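Local coordinates for protein esterase (Xanthomonas oryzae pv. oryzae, PDB 3H2G) that hydrolyses ester bonds as a cell-wall-degrading esterase that the bacterium needs for virulence on rice, at residues S173-G178 / A376-K381; G231-S236 / N281-S286. One frame throughout, in Å; residues are numbered along the deposited sequence.

From the N terminus the chain first builds the antiparallel edge of the mixed sheet, then reaches strand 169-175 and the turn into helix 177-192, where contact 1 has its first half. Its second half, on helix 376-396, comes 198 residues later, so contact 1 closes a long loop that ties the sheet's inner strand to the C-terminal helix. Contact 2 is nested wholly inside that loop: helix 231-246 meets the loop after helix 275-280, joining parts of the largely helical insertion between strands 198-205 and 328-332. The two centres lie 19 Å apart, and their nearest atoms are about 6 Å from each other without touching.

Contact 1 of 2, residues S173-G178 / A376-K381; sequences SGYSQG and AHMLTK
Strand 173-175 and helix 376-381 run roughly antiparallel, their short axes at 153° and 9.8 Å apart at closest approach; the backbones come nearest at Tyr175 and Lys381, with 6.0 Å between their CA atoms. Beyond the strand, Ser176 turns with positive phi into helix 177-192, between Gly174 and Gly178, a pattern consistent with the nucleophile elbow of alpha/beta hydrolases. The Tyr175 ring is sandwiched. Lys381 CB sits over the centre of one face, 3.8 Å from the ring centroid, as a CH-pi contact, while CB of Ser176 lies over the opposite face. The extended Lys381 chain crosses the ring at about a right angle, CG 3.7 Å from Tyr175 CD2, before its end leads away. At the far end of the ring, Tyr175 OH touches Met378 CA at 3.2 Å. Near the ring plane, at its edge, lies His377 O, which accepts from both Thr380 N and Thr380 OG1; the hydroxyl bond is 2.7 Å long and lies in the carbonyl plane. With CG anti to its backbone N (chi1 -176°), His377 swings its imidazole towards the elbow, where NE2 and Ser176 OG share a 2.7 Å hydrogen bond at the ring's edge, in its plane. Tyr175 CE1 lies over one face of the imidazole near its rim, the two rings meeting obliquely, with planes at 34°. On the other side of the imidazole, ND1 bonds to Asp336 OD2. Serine, histidine and aspartate thus form a charge-relay arrangement consistent with a catalytic triad, in which Ser176 would be the nucleophile and His377 its general base.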
loop_
_atom_site.group_PDB
_atom_site.type_symbol
_atom_site.label_atom_id
_atom_site.label_comp_id
_atom_site.label_asym_id
_atom_site.label_seq_id
_atom_site.Cartn_x
_atom_site.Cartn_y
_atom_site.Cartn_z
ATOM N N SER A 173 7.596 -4.773 0.300
ATOM C CA SER A 173 7.278 -4.024 -0.906
ATOM C C SER A 173 5.799 -3.660 -0.834
ATOM O O SER A 173 5.078 -4.137 0.043
ATOM C CB SER A 173 7.569 -4.842 -2.166
ATOM O OG SER A 173 7.488 -4.014 -3.318
ATOM N N GLY A 174 5.359 -2.804 -1.745
ATOM C CA GLY A 174 3.973 -2.379 -1.765
ATOM C C GLY A 174 3.821 -1.312 -2.829
ATOM O O GLY A 174 4.795 -0.652 -3.194
ATOM N N TYR A 175 2.598 -1.138 -3.319
ATOM C CA TYR A 175 2.313 -0.172 -4.372
ATOM C C TYR A 175 1.284 0.879 -3.958
ATOM O O TYR A 175 0.258 0.548 -3.362
ATOM C CB TYR A 175 1.825 -0.931 -5.618
ATOM C CG TYR A 175 0.943 -0.130 -6.553
ATOM C CD1 TYR A 175 1.460 0.929 -7.301
ATOM C CD2 TYR A 175 -0.417 -0.414 -6.664
ATOM C CE1 TYR A 175 0.640 1.688 -8.136
ATOM C CE2 TYR A 175 -1.244 0.340 -7.494
ATOM C CZ TYR A 175 -0.709 1.390 -8.224
ATOM O OH TYR A 175 -1.526 2.148 -9.031
ATOM N N SER A 176 1.585 2.141 -4.275
ATOM C CA SER A 176 0.716 3.286 -3.983
ATOM C C SER A 176 0.567 3.494 -2.473
ATOM O O SER A 176 1.554 3.769 -1.788
ATOM C CB SER A 176 -0.655 3.075 -4.638
ATOM O OG SER A 176 -1.355 4.305 -4.762
ATOM N N GLN A 177 -0.650 3.393 -1.942
ATOM C CA GLN A 177 -0.801 3.534 -0.495
ATOM C C GLN A 177 0.093 2.451 0.096
ATOM O O GLN A 177 0.680 2.624 1.163
ATOM C CB GLN A 177 -2.238 3.270 -0.029
ATOM C CG GLN A 177 -2.341 3.243 1.505
ATOM C CD GLN A 177 -3.641 2.664 2.043
ATOM O OE1 GLN A 177 -3.810 2.524 3.260
ATOM N NE2 GLN A 177 -4.559 2.325 1.153
ATOM N N GLY A 178 0.186 1.333 -0.625
ATOM C CA GLY A 178 1.001 0.211 -0.189
ATOM C C GLY A 178 2.477 0.538 -0.101
ATOM O O GLY A 178 3.218 -0.126 0.626
ATOM N N ALA A 376 -0.806 7.068 -15.279
ATOM C CA ALA A 376 0.517 6.464 -15.391
ATOM C C ALA A 376 0.866 5.817 -14.055
ATOM O O ALA A 376 1.772 4.986 -13.968
ATOM C CB ALA A 376 1.554 7.523 -15.757
ATOM N N HIS A 377 0.129 6.202 -13.015
ATOM C CA HIS A 377 0.335 5.675 -11.672
ATOM C C HIS A 377 0.145 4.157 -11.656
ATOM O O HIS A 377 1.006 3.421 -11.177
ATOM C CB HIS A 377 -0.651 6.342 -10.702
ATOM C CG HIS A 377 -0.471 5.944 -9.265
ATOM N ND1 HIS A 377 0.705 6.144 -8.576
ATOM C CD2 HIS A 377 -1.336 5.391 -8.380
ATOM C CE1 HIS A 377 0.559 5.733 -7.327
ATOM N NE2 HIS A 377 -0.672 5.273 -7.183
ATOM N N MET A 378 -0.980 3.696 -12.197
ATOM C CA MET A 378 -1.289 2.271 -12.225
ATOM C C MET A 378 -0.285 1.428 -13.006
ATOM O O MET A 378 -0.106 0.241 -12.720
ATOM C CB MET A 378 -2.701 2.050 -12.784
ATOM C CG MET A 378 -3.818 2.573 -11.881
ATOM S SD MET A 378 -3.982 4.379 -11.873
ATOM C CE MET A 378 -5.187 4.592 -13.183
ATOM N N LEU A 379 0.371 2.036 -13.989
ATOM C CA LEU A 379 1.354 1.322 -14.796
ATOM C C LEU A 379 2.576 0.909 -13.976
ATOM O O LEU A 379 3.235 -0.078 -14.296
ATOM C CB LEU A 379 1.814 2.195 -15.967
ATOM C CG LEU A 379 0.728 2.687 -16.926
ATOM C CD1 LEU A 379 1.335 3.648 -17.940
ATOM C CD2 LEU A 379 0.083 1.497 -17.623
ATOM N N THR A 380 2.872 1.656 -12.915
ATOM C CA THR A 380 4.041 1.356 -12.088
ATOM C C THR A 380 3.917 0.106 -11.236
ATOM O O THR A 380 4.924 -0.439 -10.794
ATOM C CB THR A 380 4.401 2.530 -11.144
ATOM O OG1 THR A 380 3.379 2.687 -10.150
ATOM C CG2 THR A 380 4.546 3.823 -11.931
ATOM N N LYS A 381 2.693 -0.357 -10.998
ATOM C CA LYS A 381 2.514 -1.541 -10.169
ATOM C C LYS A 381 3.295 -2.743 -10.691
ATOM O O LYS A 381 4.188 -3.243 -10.008
ATOM C CB LYS A 381 1.034 -1.906 -10.041
ATOM C CG LYS A 381 0.793 -3.038 -9.049
ATOM C CD LYS A 381 -0.664 -3.466 -9.045
ATOM C CE LYS A 381 -0.892 -4.621 -8.093
ATOM N NZ LYS A 381 -2.291 -5.125 -8.177
#

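Contact 2 of 2, residues G231-S236 / N281-S286; sequences GILLGS and NDTLPS
Ile232 meets Pro285 and Leu284 through different branches: its CG1 stands anti to the carbonyl carbon (chi1 -68°) and the chain continues extended to CD1, while CG2 is left anti to the backbone N. CG2 carries the firmer contact, 4.0 Å from Leu284 CB; CD1 points to Pro285, but its exact position is doubtful. Leu284 places its CG anti to its own carbonyl carbon (chi1 -63°), and CD1, anti to CA, continues that extended line to the helix, 3.8 Å from Leu233 CD2. The same methyl lies 4.1 Å from Ile232 CG2 and equally far from Ser236 OG, one turn further along. Leu284 therefore reaches three residues of the helix by one methyl branch. The contact lays the irregular segment between helices 275-280 and 290-293 against the first turns of helix 231-246, within the region inserted between strands 198-205 and 328-332 of the alpha/beta-hydrolase sheet. Tyr293 adds to the same apolar patch, touching Ile232, Leu284 and Pro285, and Trp261 packs on Leu284 and Pro285. No hydrogen bond joins the two segments; the polar group beside the patch is satisfied in other ways. Ser236 OG donates to Ile232 O at 2.6 Å, tilted 18° from the carbonyl plane, and also bonds to Tyr293 OH. That carbonyl oxygen takes the backbone bond from Ser236 N as well, at 3.0 Å.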
loop_
_atom_site.group_PDB
_atom_site.type_symbol
_atom_site.label_atom_id
_atom_site.label_comp_id
_atom_site.label_asym_id
_atom_site.label_seq_id
_atom_site.Cartn_x
_atom_site.Cartn_y
_atom_site.Cartn_z
ATOM N N GLY A 231 -7.881 13.097 -7.336
ATOM C CA GLY A 231 -7.739 13.891 -6.125
ATOM C C GLY A 231 -8.949 14.032 -5.218
ATOM O O GLY A 231 -8.811 14.009 -3.992
ATOM N N ILE A 232 -10.135 14.192 -5.795
ATOM C CA ILE A 232 -11.329 14.337 -4.972
ATOM C C ILE A 232 -11.611 13.055 -4.193
ATOM O O ILE A 232 -11.965 13.102 -3.015
ATOM C CB ILE A 232 -12.552 14.722 -5.828
ATOM C CG1 ILE A 232 -12.350 16.138 -6.377
ATOM C CG2 ILE A 232 -13.831 14.651 -4.993
ATOM C CD1 ILE A 232 -13.519 16.669 -7.163
ATOM N N LEU A 233 -11.432 11.912 -4.847
ATOM C CA LEU A 233 -11.659 10.620 -4.205
ATOM C C LEU A 233 -10.596 10.319 -3.147
ATOM O O LEU A 233 -10.918 10.009 -2.001
ATOM C CB LEU A 233 -11.666 9.506 -5.260
ATOM C CG LEU A 233 -12.801 9.536 -6.291
ATOM C CD1 LEU A 233 -12.531 8.502 -7.384
ATOM C CD2 LEU A 233 -14.130 9.254 -5.601
ATOM N N LEU A 234 -9.325 10.413 -3.533
ATOM C CA LEU A 234 -8.227 10.139 -2.609
ATOM C C LEU A 234 -8.160 11.164 -1.477
ATOM O O LEU A 234 -7.897 10.817 -0.323
ATOM C CB LEU A 234 -6.900 10.103 -3.375
ATOM C CG LEU A 234 -6.825 9.032 -4.468
ATOM C CD1 LEU A 234 -5.522 9.160 -5.246
ATOM C CD2 LEU A 234 -6.938 7.655 -3.839
ATOM N N GLY A 235 -8.401 12.428 -1.808
ATOM C CA GLY A 235 -8.377 13.467 -0.796
ATOM C C GLY A 235 -9.496 13.263 0.211
ATOM O O GLY A 235 -9.301 13.442 1.414
ATOM N N SER A 236 -10.678 12.894 -0.278
ATOM C CA SER A 236 -11.818 12.660 0.604
ATOM C C SER A 236 -11.556 11.467 1.522
ATOM O O SER A 236 -11.865 11.513 2.712
ATOM C CB SER A 236 -13.088 12.432 -0.221
ATOM O OG SER A 236 -13.432 13.613 -0.934
ATOM N N ASN A 281 -18.654 6.277 -12.437
ATOM C CA ASN A 281 -20.034 6.733 -12.349
ATOM C C ASN A 281 -20.264 8.085 -11.679
ATOM O O ASN A 281 -21.380 8.402 -11.270
ATOM C CB ASN A 281 -20.879 5.646 -11.688
ATOM C CG ASN A 281 -20.878 4.358 -12.494
ATOM O OD1 ASN A 281 -21.262 4.347 -13.666
ATOM N ND2 ASN A 281 -20.429 3.270 -11.877
ATOM N N ASP A 282 -19.205 8.880 -11.589
ATOM C CA ASP A 282 -19.274 10.218 -11.009
ATOM C C ASP A 282 -19.975 10.293 -9.654
ATOM O O ASP A 282 -20.824 11.160 -9.447
ATOM C CB ASP A 282 -19.991 11.172 -11.973
ATOM C CG ASP A 282 -19.469 11.078 -13.389
ATOM O OD1 ASP A 282 -18.236 11.113 -13.578
ATOM O OD2 ASP A 282 -20.298 10.977 -14.318
ATOM N N THR A 283 -19.633 9.402 -8.732
ATOM C CA THR A 283 -20.269 9.438 -7.420
ATOM C C THR A 283 -19.973 10.779 -6.755
ATOM O O THR A 283 -20.824 11.347 -6.070
ATOM C CB THR A 283 -19.773 8.293 -6.526
ATOM O OG1 THR A 283 -18.361 8.419 -6.320
ATOM C CG2 THR A 283 -20.065 6.961 -7.185
ATOM N N LEU A 284 -18.759 11.275 -6.965
ATOM C CA LEU A 284 -18.338 12.565 -6.434
ATOM C C LEU A 284 -17.949 13.420 -7.636
ATOM O O LEU A 284 -17.682 12.895 -8.717
ATOM C CB LEU A 284 -17.139 12.407 -5.494
ATOM C CG LEU A 284 -17.361 11.585 -4.221
ATOM C CD1 LEU A 284 -16.092 11.611 -3.372
ATOM C CD2 LEU A 284 -18.539 12.150 -3.438
ATOM N N PRO A 285 -17.920 14.749 -7.471
ATOM C CA PRO A 285 -17.551 15.590 -8.614
ATOM C C PRO A 285 -16.130 15.351 -9.117
ATOM O O PRO A 285 -15.283 14.821 -8.396
ATOM C CB PRO A 285 -17.759 17.008 -8.081
ATOM C CG PRO A 285 -17.530 16.860 -6.607
ATOM C CD PRO A 285 -18.228 15.567 -6.285
ATOM N N SER A 286 -15.883 15.726 -10.369
ATOM C CA SER A 286 -14.562 15.572 -10.954
ATOM C C SER A 286 -13.643 16.671 -10.412
ATOM O O SER A 286 -14.112 17.679 -9.878
ATOM C CB SER A 286 -14.654 15.630 -12.483
ATOM O OG SER A 286 -15.474 16.704 -12.907
#